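Long-range contacts in ICP27 (Human herpesvirus 1, PDB 5BQK), which regulates viral gene expression, binding RNA, inhibiting cellular splicing and mediating nuclear export of viral intronless mRNAs, here represented by its zinc-binding C-terminal domain: residues Cys101-Glu106 and Ala143-Asn148; Ala193-Arg198 and Tyr208-Val213. One frame throughout, in Å; residues are numbered along the deposited sequence.

In the fold
Contact 1 is buried, its centre about 3 Å from that of the chain, whereas contact 2, its centre about 15 Å out, is only partly buried. The two are joined through helix 142-163: it meets helix 89-105 in contact 1, and its Ala143 and Leu146 pack against Ala193 and Ala196 of helix 184-201, whose Arg194, Leu195 and Arg198 reach the turn in contact 2. Helix 108-127 touches side chains of both. Contact 1 pairs two helices, with a salt bridge next to the second subunit and an asparagine bonded to main chain. In contact 2 a helix holds a 3-10 turn, and an arginine binds main-chain carbonyls rather than a carboxylate.

Contact 1 (Cys101-Glu106 and Ala143-Asn148); sequences CVLRQE and AAVLDN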
loop_
_atom_site.group_PDB
_atom_site.type_symbol
_atom_site.label_atom_id
_atom_site.label_comp_id
_atom_site.label_asym_id
_atom_site.label_seq_id
_atom_site.Cartn_x
_atom_site.Cartn_y
_atom_site.Cartn_z
ATOM N N CYS A 101 -9.418 -4.500 4.957
ATOM C CA CYS A 101 -9.506 -3.220 4.244
ATOM C C CYS A 101 -8.916 -1.984 5.000
ATOM O O CYS A 101 -8.259 -1.137 4.410
ATOM C CB CYS A 101 -10.945 -2.936 3.882
ATOM S SG CYS A 101 -11.728 -4.189 2.773
ATOM N N VAL A 102 -9.243 -1.860 6.280
ATOM C CA VAL A 102 -8.823 -0.724 7.083
ATOM C C VAL A 102 -7.312 -0.666 7.124
ATOM O O VAL A 102 -6.701 0.376 6.848
ATOM C CB VAL A 102 -9.309 -0.851 8.537
ATOM C CG1 VAL A 102 -8.520 0.242 9.418
ATOM C CG2 VAL A 102 -10.833 -0.665 8.637
ATOM N N LEU A 103 -6.727 -1.807 7.409
ATOM C CA LEU A 103 -5.263 -1.962 7.489
ATOM C C LEU A 103 -4.619 -1.775 6.144
ATOM O O LEU A 103 -3.490 -1.297 6.124
ATOM C CB LEU A 103 -4.864 -3.378 7.985
ATOM C CG LEU A 103 -4.531 -3.465 9.471
ATOM C CD1 LEU A 103 -5.666 -2.824 10.300
ATOM C CD2 LEU A 103 -4.402 -4.935 9.744
ATOM N N ARG A 104 -5.317 -2.063 5.038
ATOM C CA ARG A 104 -4.729 -1.761 3.684
ATOM C C ARG A 104 -4.812 -0.330 3.231
ATOM O O ARG A 104 -4.196 0.013 2.217
ATOM C CB ARG A 104 -5.260 -2.641 2.549
ATOM C CG ARG A 104 -4.771 -4.109 2.731
ATOM C CD ARG A 104 -5.734 -5.188 1.960
ATOM N NE ARG A 104 -5.146 -6.521 2.187
ATOM C CZ ARG A 104 -3.984 -6.971 1.708
ATOM N NH1 ARG A 104 -3.218 -6.294 0.838
ATOM N NH2 ARG A 104 -3.589 -8.179 2.102
ATOM N N GLN A 105 -5.553 0.502 3.958
ATOM C CA GLN A 105 -5.580 1.926 3.639
ATOM C C GLN A 105 -5.075 2.905 4.727
ATOM O O GLN A 105 -5.253 4.131 4.583
ATOM C CB GLN A 105 -7.012 2.296 3.238
ATOM C CG GLN A 105 -8.112 2.071 4.385
ATOM C CD GLN A 105 -8.175 3.196 5.407
ATOM O OE1 GLN A 105 -8.520 4.355 5.079
ATOM N NE2 GLN A 105 -7.805 2.894 6.622
ATOM N N GLU A 106 -4.555 2.355 5.811
ATOM C CA GLU A 106 -4.097 3.061 7.013
ATOM C C GLU A 106 -2.917 3.872 6.652
ATOM O O GLU A 106 -2.167 3.468 5.760
ATOM C CB GLU A 106 -3.605 2.041 8.039
ATOM C CG GLU A 106 -4.620 1.874 9.086
ATOM C CD GLU A 106 -4.255 0.928 10.159
ATOM O OE1 GLU A 106 -3.278 0.135 10.041
ATOM O OE2 GLU A 106 -4.968 0.982 11.195
ATOM N N ALA A 143 -1.186 -10.163 6.516
ATOM C CA ALA A 143 -0.848 -9.747 5.144
ATOM C C ALA A 143 -1.206 -8.313 4.827
ATOM O O ALA A 143 -0.572 -7.701 4.009
ATOM C CB ALA A 143 -1.573 -10.687 4.071
ATOM N N ALA A 144 -2.258 -7.777 5.436
ATOM C CA ALA A 144 -2.680 -6.396 5.143
ATOM C C ALA A 144 -1.647 -5.397 5.681
ATOM O O ALA A 144 -1.238 -4.487 4.967
ATOM C CB ALA A 144 -4.066 -6.108 5.819
ATOM N N VAL A 145 -1.255 -5.571 6.954
ATOM C CA VAL A 145 -0.237 -4.712 7.577
ATOM C C VAL A 145 1.048 -4.893 6.740
ATOM O O VAL A 145 1.716 -3.959 6.394
ATOM C CB VAL A 145 0.182 -5.057 9.005
ATOM C CG1 VAL A 145 0.987 -3.801 9.596
ATOM C CG2 VAL A 145 -0.899 -5.481 9.890
ATOM N N LEU A 146 1.369 -6.133 6.424
ATOM C CA LEU A 146 2.583 -6.454 5.667
ATOM C C LEU A 146 2.647 -5.679 4.371
ATOM O O LEU A 146 3.631 -4.982 4.098
ATOM C CB LEU A 146 2.700 -7.944 5.438
ATOM C CG LEU A 146 3.598 -8.383 4.294
ATOM C CD1 LEU A 146 5.089 -8.079 4.671
ATOM C CD2 LEU A 146 3.418 -9.881 4.106
ATOM N N ASP A 147 1.617 -5.796 3.550
ATOM C CA ASP A 147 1.598 -5.123 2.263
ATOM C C ASP A 147 1.531 -3.618 2.449
ATOM O O ASP A 147 2.043 -2.860 1.658
ATOM C CB ASP A 147 0.313 -5.554 1.509
ATOM C CG ASP A 147 0.425 -6.934 0.823
ATOM O OD1 ASP A 147 1.555 -7.439 0.687
ATOM O OD2 ASP A 147 -0.644 -7.499 0.378
ATOM N N ASN A 148 0.807 -3.142 3.445
ATOM C CA ASN A 148 0.787 -1.695 3.647
ATOM C C ASN A 148 2.234 -1.168 3.903
ATOM O O ASN A 148 2.731 -0.174 3.311
ATOM C CB ASN A 148 -0.170 -1.293 4.824
ATOM C CG ASN A 148 -0.674 0.184 4.665
ATOM O OD1 ASN A 148 -0.441 0.730 3.641
ATOM N ND2 ASN A 148 -1.347 0.785 5.655
#
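The apolar part centres on Ala144, whose small CB suits the close approach: the helical segments 101-105 and 143-148 run nearly parallel (13°), their axes 8.0 Å apart at closest. Leu103 CB meets Ala144 CB at 3.6 Å, and Leu103 CD2 reaches Val145 CG2 at 3.5 Å. Arg104 CG packs on the same methyl, Ala144 CB, at 3.7 Å, and one face of its guanidinium passes over Ala144 CA.

The charged part is a salt bridge of 2.9 Å from Arg104 NH1 to Asp147 OD2. The acceptor offers its anti lone pair and lies in the guanidinium plane, although the two flat groups are turned 64° apart. The chain of Arg104 is extended from CG to NE, reaching helix 142-163 while NE pairs with Asp100. Thr151 O and Arg154 of the second subunit bind Arg104 NH1 and Asp147 OD2, respectively.

Asn148 ND2 donates to Glu106 O at 2.8 Å, nearly straight (166°) but from above the carbonyl plane. Asn148 OD1 accepts from Arg152, so the amide uses both ends. This is near-parallel helix packing in an alpha-helical domain, its charged edge part of the interface with the second subunit.

Contact 2 (Ala193-Arg198 and Tyr208-Val213); sequences ARLANR and YATLGV
Arg194 and Thr210 are the residues whose CA atoms come nearest, 6.0 Å apart, where helix 184-201 meets the 3-10 segment 208-211. The turn tightens through Leu211 N to Tyr208 O and Gly212 N to Ala209 O; Gly212 has a positive phi (80°), easily adopted without a side chain.

A bend of Arg194 at chi3 (65°) turns its guanidinium edge toward the turn, where NE donates to Thr210 O and NH2 to Ala209 O, both at 2.9 Å. Both oxygens lie near the guanidinium plane, so the bonds should restrict its rotation. On Ala209 O, Arg194 NH2 and Gly212 N arrive from opposite faces of the carbonyl plane. Arginine suits the place because its three nitrogens serve three carbonyls at once: NE and NH2 on the turn, NH1 on Arg176 O.

Thr210 CG2 lies 3.6 Å from Leu195 CA, while OG1 bonds weakly to Asp207 O. The Arg198 side chain crosses that of Thr210 obliquely, its CG 3.5 Å from OG1. Leu211 CB points away, but its CD2 returns to within 4.4 Å of Leu195 CD2; both leucines touch Cys122. Arg194 thus ties the 3-10 turn to helix 184-201, within the CHC2-type zinc-finger range but away from the metal site.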
loop_
_atom_site.group_PDB
_atom_site.type_symbol
_atom_site.label_atom_id
_atom_site.label_comp_id
_atom_site.label_asym_id
_atom_site.label_seq_id
_atom_site.Cartn_x
_atom_site.Cartn_y
_atom_site.Cartn_z
ATOM N N ALA A 193 5.680 -11.685 6.955
ATOM C CA ALA A 193 5.586 -12.547 5.808
ATOM C C ALA A 193 5.418 -14.012 6.172
ATOM O O ALA A 193 4.580 -14.680 5.542
ATOM C CB ALA A 193 6.780 -12.330 4.825
ATOM N N ARG A 194 6.173 -14.527 7.178
ATOM C CA ARG A 194 5.950 -15.910 7.596
ATOM C C ARG A 194 4.523 -16.021 8.029
ATOM O O ARG A 194 3.881 -17.016 7.706
ATOM C CB ARG A 194 6.864 -16.356 8.765
ATOM C CG ARG A 194 8.257 -16.536 8.276
ATOM C CD ARG A 194 9.292 -16.503 9.363
ATOM N NE ARG A 194 9.168 -17.616 10.288
ATOM C CZ ARG A 194 9.716 -18.837 10.109
ATOM N NH1 ARG A 194 10.473 -19.131 9.055
ATOM N NH2 ARG A 194 9.562 -19.754 11.061
ATOM N N LEU A 195 4.046 -15.055 8.839
ATOM C CA LEU A 195 2.760 -15.247 9.477
ATOM C C LEU A 195 1.661 -15.169 8.397
ATOM O O LEU A 195 0.718 -15.942 8.447
ATOM C CB LEU A 195 2.481 -14.184 10.576
ATOM C CG LEU A 195 1.132 -14.214 11.254
ATOM C CD1 LEU A 195 0.920 -15.629 11.775
ATOM C CD2 LEU A 195 1.015 -13.099 12.388
ATOM N N ALA A 196 1.791 -14.255 7.439
ATOM C CA ALA A 196 0.818 -14.122 6.351
ATOM C C ALA A 196 0.757 -15.410 5.481
ATOM O O ALA A 196 -0.334 -15.818 5.024
ATOM C CB ALA A 196 1.181 -12.897 5.433
ATOM N N ASN A 197 1.935 -16.010 5.260
ATOM C CA ASN A 197 2.069 -17.232 4.472
ATOM C C ASN A 197 1.320 -18.397 5.161
ATOM O O ASN A 197 0.641 -19.176 4.510
ATOM C CB ASN A 197 3.552 -17.561 4.250
ATOM C CG ASN A 197 3.748 -18.905 3.584
ATOM O OD1 ASN A 197 3.716 -19.943 4.228
ATOM N ND2 ASN A 197 3.925 -18.887 2.296
ATOM N N ARG A 198 1.398 -18.491 6.473
ATOM C CA ARG A 198 0.774 -19.589 7.174
ATOM C C ARG A 198 -0.745 -19.382 7.237
ATOM O O ARG A 198 -1.535 -20.344 7.191
ATOM C CB ARG A 198 1.392 -19.796 8.557
ATOM C CG ARG A 198 2.972 -19.963 8.612
ATOM C CD ARG A 198 3.633 -20.844 7.514
ATOM N NE ARG A 198 2.915 -22.085 7.279
ATOM C CZ ARG A 198 3.000 -22.862 6.178
ATOM N NH1 ARG A 198 2.302 -23.991 6.121
ATOM N NH2 ARG A 198 3.737 -22.524 5.115
ATOM N N TYR A 208 3.956 -21.850 16.693
ATOM C CA TYR A 208 4.619 -20.705 17.322
ATOM C C TYR A 208 5.941 -20.386 16.658
ATOM O O TYR A 208 6.353 -19.223 16.629
ATOM C CB TYR A 208 4.795 -20.894 18.824
ATOM C CG TYR A 208 3.508 -20.905 19.587
ATOM C CD1 TYR A 208 2.264 -20.682 18.941
ATOM C CD2 TYR A 208 3.514 -21.110 20.969
ATOM C CE1 TYR A 208 1.056 -20.712 19.670
ATOM C CE2 TYR A 208 2.313 -21.107 21.712
ATOM C CZ TYR A 208 1.103 -20.882 21.044
ATOM O OH TYR A 208 -0.051 -20.865 21.781
ATOM N N ALA A 209 6.572 -21.410 16.061
ATOM C CA ALA A 209 7.855 -21.219 15.338
ATOM C C ALA A 209 7.768 -20.236 14.198
ATOM O O ALA A 209 8.796 -19.612 13.840
ATOM C CB ALA A 209 8.526 -22.557 14.878
ATOM N N THR A 210 6.604 -20.160 13.563
ATOM C CA THR A 210 6.308 -19.073 12.623
ATOM C C THR A 210 6.754 -17.685 13.159
ATOM O O THR A 210 7.303 -16.911 12.398
ATOM C CB THR A 210 4.831 -19.040 12.359
ATOM O OG1 THR A 210 4.432 -20.304 11.825
ATOM C CG2 THR A 210 4.441 -17.887 11.351
ATOM N N LEU A 211 6.529 -17.409 14.449
ATOM C CA LEU A 211 6.974 -16.181 15.115
ATOM C C LEU A 211 8.413 -16.213 15.689
ATOM O O LEU A 211 8.835 -15.267 16.350
ATOM C CB LEU A 211 5.967 -15.789 16.199
ATOM C CG LEU A 211 4.582 -15.577 15.535
ATOM C CD1 LEU A 211 3.532 -15.363 16.516
ATOM C CD2 LEU A 211 4.613 -14.342 14.629
ATOM N N GLY A 212 9.133 -17.303 15.451
ATOM C CA GLY A 212 10.491 -17.493 15.970
ATOM C C GLY A 212 10.410 -17.929 17.382
ATOM O O GLY A 212 11.319 -17.727 18.161
ATOM N N VAL A 213 9.295 -18.535 17.735
ATOM C CA VAL A 213 9.132 -18.975 19.090
ATOM C C VAL A 213 9.205 -20.476 19.173
ATOM O O VAL A 213 8.428 -21.180 18.508
ATOM C CB VAL A 213 7.851 -18.410 19.707
ATOM C CG1 VAL A 213 7.639 -19.012 21.103
ATOM C CG2 VAL A 213 7.951 -16.876 19.781
#